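Local coordinates for tegumental protein 20.8 kDa (PDB 5X2D) that probably binds calcium as a whole tegumental allergen-like protein, of which this chain is the dynein light chain-like domain, here paired as a dimer, at residues G55-I69 and Q80-S94. Residues are numbered along the deposited sequence; the frame is centred on the assembly and turned at random.
Sequences GGCWQVMVVDGSYWI and QFELYNRAYLFWQTS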
# COMPACT_ATOMS: atom_id res chain seq x y z
N GLY A 55 -16.85 11.11 -2.13
CA GLY A 55 -17.67 10.08 -2.73
C GLY A 55 -16.96 8.75 -2.89
O GLY A 55 -15.72 8.69 -2.88
N GLY A 56 -17.73 7.67 -2.99
CA GLY A 56 -17.19 6.34 -3.24
C GLY A 56 -16.54 5.71 -2.03
O GLY A 56 -16.56 6.30 -0.95
N CYS A 57 -15.95 4.53 -2.22
CA CYS A 57 -15.19 3.88 -1.15
C CYS A 57 -13.69 4.19 -1.31
O CYS A 57 -13.14 4.11 -2.39
CB CYS A 57 -15.43 2.36 -1.14
SG CYS A 57 -17.14 1.87 -1.53
N TRP A 58 -13.04 4.58 -0.21
CA TRP A 58 -11.63 4.92 -0.21
C TRP A 58 -10.77 3.97 0.60
O TRP A 58 -11.21 3.49 1.65
CB TRP A 58 -11.44 6.32 0.34
CG TRP A 58 -11.82 7.42 -0.60
CD1 TRP A 58 -13.09 7.83 -0.93
CD2 TRP A 58 -10.93 8.28 -1.31
NE1 TRP A 58 -13.03 8.89 -1.80
CE2 TRP A 58 -11.72 9.18 -2.05
CE3 TRP A 58 -9.54 8.37 -1.39
CZ2 TRP A 58 -11.16 10.17 -2.85
CZ3 TRP A 58 -8.99 9.34 -2.19
CH2 TRP A 58 -9.80 10.23 -2.91
N GLN A 59 -9.53 3.73 0.18
CA GLN A 59 -8.64 2.94 1.01
C GLN A 59 -7.48 3.80 1.46
O GLN A 59 -6.75 4.36 0.63
CB GLN A 59 -8.14 1.69 0.30
CG GLN A 59 -7.70 0.65 1.32
CD GLN A 59 -7.47 -0.72 0.74
OE1 GLN A 59 -7.05 -0.86 -0.41
NE2 GLN A 59 -7.76 -1.76 1.55
N VAL A 60 -7.32 3.92 2.78
CA VAL A 60 -6.31 4.80 3.36
C VAL A 60 -5.24 3.94 4.02
O VAL A 60 -5.52 3.13 4.91
CB VAL A 60 -6.90 5.76 4.41
CG1 VAL A 60 -5.81 6.60 5.04
CG2 VAL A 60 -7.93 6.66 3.78
N MET A 61 -4.01 4.08 3.55
CA MET A 61 -2.92 3.33 4.13
C MET A 61 -1.90 4.28 4.73
O MET A 61 -1.44 5.21 4.08
CB MET A 61 -2.27 2.43 3.08
CG MET A 61 -1.02 1.74 3.58
SD MET A 61 -0.45 0.57 2.36
CE MET A 61 -0.32 1.62 0.96
N VAL A 62 -1.57 4.06 6.00
CA VAL A 62 -0.56 4.86 6.69
C VAL A 62 0.71 4.03 6.91
O VAL A 62 0.63 2.89 7.34
CB VAL A 62 -1.09 5.38 8.04
CG1 VAL A 62 -0.08 6.31 8.70
CG2 VAL A 62 -2.44 6.08 7.84
N VAL A 63 1.86 4.61 6.60
CA VAL A 63 3.14 3.90 6.75
C VAL A 63 4.17 4.65 7.60
O VAL A 63 4.35 5.86 7.45
CB VAL A 63 3.77 3.58 5.39
CG1 VAL A 63 5.15 2.91 5.57
CG2 VAL A 63 2.87 2.70 4.60
N ASP A 64 4.84 3.91 8.47
CA ASP A 64 5.98 4.41 9.24
C ASP A 64 7.20 3.68 8.68
O ASP A 64 7.53 2.59 9.11
CB ASP A 64 5.76 4.07 10.72
CG ASP A 64 6.43 5.03 11.69
OD1 ASP A 64 7.60 5.43 11.49
OD2 ASP A 64 5.75 5.39 12.68
N GLY A 65 7.91 4.34 7.77
CA GLY A 65 8.92 3.62 7.01
C GLY A 65 9.06 4.06 5.56
O GLY A 65 8.58 5.12 5.15
N SER A 66 9.69 3.20 4.77
CA SER A 66 10.05 3.48 3.39
C SER A 66 9.42 2.42 2.48
O SER A 66 9.27 1.28 2.90
CB SER A 66 11.57 3.51 3.24
OG SER A 66 11.96 3.31 1.90
N TYR A 67 9.01 2.77 1.26
CA TYR A 67 8.31 1.79 0.43
C TYR A 67 8.55 1.90 -1.08
O TYR A 67 9.12 2.88 -1.57
CB TYR A 67 6.81 1.84 0.72
CG TYR A 67 6.07 3.08 0.30
CD1 TYR A 67 5.63 3.25 -1.01
CD2 TYR A 67 5.72 4.05 1.23
CE1 TYR A 67 4.92 4.36 -1.38
CE2 TYR A 67 5.01 5.17 0.87
CZ TYR A 67 4.61 5.31 -0.44
OH TYR A 67 3.91 6.43 -0.84
N TRP A 68 8.22 0.81 -1.77
CA TRP A 68 8.36 0.70 -3.22
C TRP A 68 7.16 0.05 -3.95
O TRP A 68 6.91 -1.14 -3.76
CB TRP A 68 9.63 -0.10 -3.55
CG TRP A 68 10.91 0.61 -3.19
CD1 TRP A 68 11.69 1.33 -4.02
CD2 TRP A 68 11.54 0.65 -1.90
NE1 TRP A 68 12.77 1.83 -3.34
CE2 TRP A 68 12.71 1.43 -2.04
CE3 TRP A 68 11.25 0.10 -0.64
CZ2 TRP A 68 13.57 1.67 -0.97
CZ3 TRP A 68 12.11 0.35 0.43
CH2 TRP A 68 13.26 1.13 0.25
N ILE A 69 6.44 0.80 -4.79
CA ILE A 69 5.35 0.19 -5.57
C ILE A 69 5.67 0.05 -7.05
O ILE A 69 6.27 0.94 -7.64
CB ILE A 69 4.03 0.99 -5.46
CG1 ILE A 69 3.71 1.33 -4.01
CG2 ILE A 69 2.86 0.16 -6.03
CD1 ILE A 69 2.23 1.69 -3.80
N GLN A 80 -0.72 10.82 -2.40
CA GLN A 80 0.26 10.20 -1.50
C GLN A 80 1.21 11.25 -0.95
O GLN A 80 1.93 11.86 -1.71
CB GLN A 80 1.05 9.10 -2.23
CG GLN A 80 0.18 7.95 -2.75
CD GLN A 80 0.99 6.81 -3.31
OE1 GLN A 80 2.21 6.78 -3.20
NE2 GLN A 80 0.33 5.90 -4.00
N PHE A 81 1.22 11.45 0.37
CA PHE A 81 2.01 12.52 0.96
C PHE A 81 2.59 12.16 2.32
O PHE A 81 1.98 11.40 3.08
CB PHE A 81 1.16 13.78 1.12
CG PHE A 81 0.06 13.65 2.13
CD1 PHE A 81 -1.19 13.14 1.76
CD2 PHE A 81 0.25 14.04 3.45
CE1 PHE A 81 -2.21 13.01 2.70
CE2 PHE A 81 -0.77 13.91 4.39
CZ PHE A 81 -2.00 13.40 4.02
N GLU A 82 3.74 12.76 2.64
CA GLU A 82 4.44 12.57 3.92
C GLU A 82 4.15 13.73 4.85
O GLU A 82 4.32 14.89 4.47
CB GLU A 82 5.96 12.45 3.73
CG GLU A 82 6.43 11.36 2.78
CD GLU A 82 7.94 11.32 2.64
OE1 GLU A 82 8.65 11.97 3.44
OE2 GLU A 82 8.43 10.63 1.71
N LEU A 83 3.67 13.44 6.04
CA LEU A 83 3.47 14.46 7.06
C LEU A 83 4.22 14.04 8.33
O LEU A 83 3.86 13.03 8.99
CB LEU A 83 1.98 14.67 7.33
CG LEU A 83 1.55 15.66 8.41
CD1 LEU A 83 1.61 17.07 7.88
CD2 LEU A 83 0.13 15.32 8.86
N TYR A 84 5.27 14.81 8.64
CA TYR A 84 6.15 14.53 9.77
C TYR A 84 6.77 13.13 9.68
O TYR A 84 6.76 12.36 10.66
CB TYR A 84 5.39 14.72 11.07
CG TYR A 84 4.79 16.10 11.27
CD1 TYR A 84 5.47 17.23 10.86
CD2 TYR A 84 3.53 16.26 11.84
CE1 TYR A 84 4.92 18.50 11.04
CE2 TYR A 84 2.97 17.52 12.02
CZ TYR A 84 3.67 18.63 11.62
OH TYR A 84 3.12 19.88 11.79
N ASN A 85 7.30 12.81 8.50
CA ASN A 85 7.90 11.50 8.23
C ASN A 85 6.99 10.30 8.54
O ASN A 85 7.45 9.27 9.05
CB ASN A 85 9.23 11.35 8.99
CG ASN A 85 10.30 10.67 8.16
OD1 ASN A 85 10.15 10.48 6.96
ND2 ASN A 85 11.41 10.32 8.80
N ARG A 86 5.70 10.44 8.24
CA ARG A 86 4.76 9.33 8.21
C ARG A 86 3.92 9.47 6.96
O ARG A 86 3.22 10.47 6.78
CB ARG A 86 3.89 9.30 9.46
CG ARG A 86 3.74 7.92 10.06
CD ARG A 86 3.34 7.94 11.53
NE ARG A 86 2.06 8.60 11.77
CZ ARG A 86 1.46 8.67 12.96
NH1 ARG A 86 2.03 8.11 14.03
NH2 ARG A 86 0.30 9.30 13.09
N ALA A 87 3.99 8.48 6.07
CA ALA A 87 3.32 8.59 4.77
C ALA A 87 1.86 8.21 4.84
O ALA A 87 1.48 7.30 5.58
CB ALA A 87 4.03 7.73 3.72
N TYR A 88 1.06 8.90 4.03
CA TYR A 88 -0.36 8.65 3.93
C TYR A 88 -0.73 8.38 2.48
O TYR A 88 -0.47 9.19 1.59
CB TYR A 88 -1.15 9.85 4.48
CG TYR A 88 -0.91 10.08 5.95
CD1 TYR A 88 0.17 10.84 6.39
CD2 TYR A 88 -1.73 9.48 6.92
CE1 TYR A 88 0.41 11.03 7.73
CE2 TYR A 88 -1.49 9.67 8.27
CZ TYR A 88 -0.42 10.45 8.67
OH TYR A 88 -0.17 10.64 10.02
N LEU A 89 -1.34 7.22 2.23
CA LEU A 89 -1.75 6.87 0.88
C LEU A 89 -3.28 6.86 0.77
O LEU A 89 -3.97 6.17 1.55
CB LEU A 89 -1.17 5.51 0.46
CG LEU A 89 0.32 5.46 0.13
CD1 LEU A 89 1.09 5.26 1.40
CD2 LEU A 89 0.67 4.40 -0.88
N PHE A 90 -3.82 7.61 -0.19
CA PHE A 90 -5.25 7.58 -0.46
C PHE A 90 -5.54 7.00 -1.83
O PHE A 90 -4.88 7.37 -2.82
CB PHE A 90 -5.88 8.97 -0.33
CG PHE A 90 -5.86 9.51 1.08
CD1 PHE A 90 -4.67 9.95 1.66
CD2 PHE A 90 -7.03 9.56 1.83
CE1 PHE A 90 -4.64 10.45 2.96
CE2 PHE A 90 -7.02 10.05 3.13
CZ PHE A 90 -5.82 10.50 3.70
N TRP A 91 -6.50 6.08 -1.88
CA TRP A 91 -7.05 5.51 -3.11
C TRP A 91 -8.55 5.51 -3.04
O TRP A 91 -9.12 4.84 -2.18
CB TRP A 91 -6.63 4.05 -3.32
CG TRP A 91 -5.21 3.76 -3.54
CD1 TRP A 91 -4.44 4.17 -4.59
CD2 TRP A 91 -4.38 2.92 -2.73
NE1 TRP A 91 -3.17 3.66 -4.47
CE2 TRP A 91 -3.10 2.89 -3.33
CE3 TRP A 91 -4.58 2.20 -1.55
CZ2 TRP A 91 -2.04 2.17 -2.80
CZ3 TRP A 91 -3.53 1.48 -1.02
CH2 TRP A 91 -2.28 1.47 -1.65
N GLN A 92 -9.21 6.16 -3.98
CA GLN A 92 -10.64 5.96 -4.12
C GLN A 92 -10.83 4.63 -4.84
O GLN A 92 -10.27 4.43 -5.90
CB GLN A 92 -11.24 7.11 -4.88
CG GLN A 92 -12.69 6.99 -5.19
CD GLN A 92 -13.18 8.18 -5.98
OE1 GLN A 92 -12.52 8.63 -6.94
NE2 GLN A 92 -14.30 8.75 -5.56
N THR A 93 -11.52 3.67 -4.23
CA THR A 93 -11.65 2.35 -4.86
C THR A 93 -12.91 2.20 -5.70
O THR A 93 -13.01 1.26 -6.46
CB THR A 93 -11.62 1.20 -3.81
OG1 THR A 93 -12.55 1.47 -2.76
CG2 THR A 93 -10.23 1.04 -3.20
N SER A 94 -13.86 3.13 -5.57
CA SER A 94 -15.08 3.18 -6.40
C SER A 94 -15.69 4.57 -6.31
O SER A 94 -15.32 5.33 -5.41
CB SER A 94 -16.11 2.14 -5.95
OG SER A 94 -15.78 0.83 -6.40
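Trp58 lies across Gln92, whose CB sits over the centre of the six-membered ring, a CH-pi contact 3.6 Å from the centroid and 14° off the ring normal. Gln92 then runs on past the indole, its chain extended and CG anti to the backbone N (chi1 176°), and its NE2 donates to Gly55 O (3.0 Å). Trp58 NE1 reaches the same Gly55 O (2.9 Å) from the opposite face of the carbonyl plane, so the carbonyl just past helix 36-54 is held by two side chains of neighbouring strands. Phe90 CB meets the edge of the Trp58 ring at CZ3, the two side chains crossing at about a right angle. Phe90 runs beside Val60, with Val60 CG2 3.6 Å from Phe90 CE2; Val62 likewise lies alongside Tyr88. This face turns toward helix 36-54. Strands 58-63 and 87-92 are antiparallel neighbours in the sheet of the dynein light chain fold, the two helices packing on one side. Beyond a corner at Asp64 and Gly65, strand 66-69 swings over the other face. There the bend at chi3 (55°) brings Met61 CE against both Leu89 CD2 (3.5 Å) and Trp91 CH2 (3.3 Å). Tyr67 meets Ala87 CB in the plane of its ring, and its OH donates to Gln80 OE1 (2.9 Å) from above the amide plane. Residues 61-69 also pair antiparallel with a strand of the second subunit, carrying the sheet across the dimer interface.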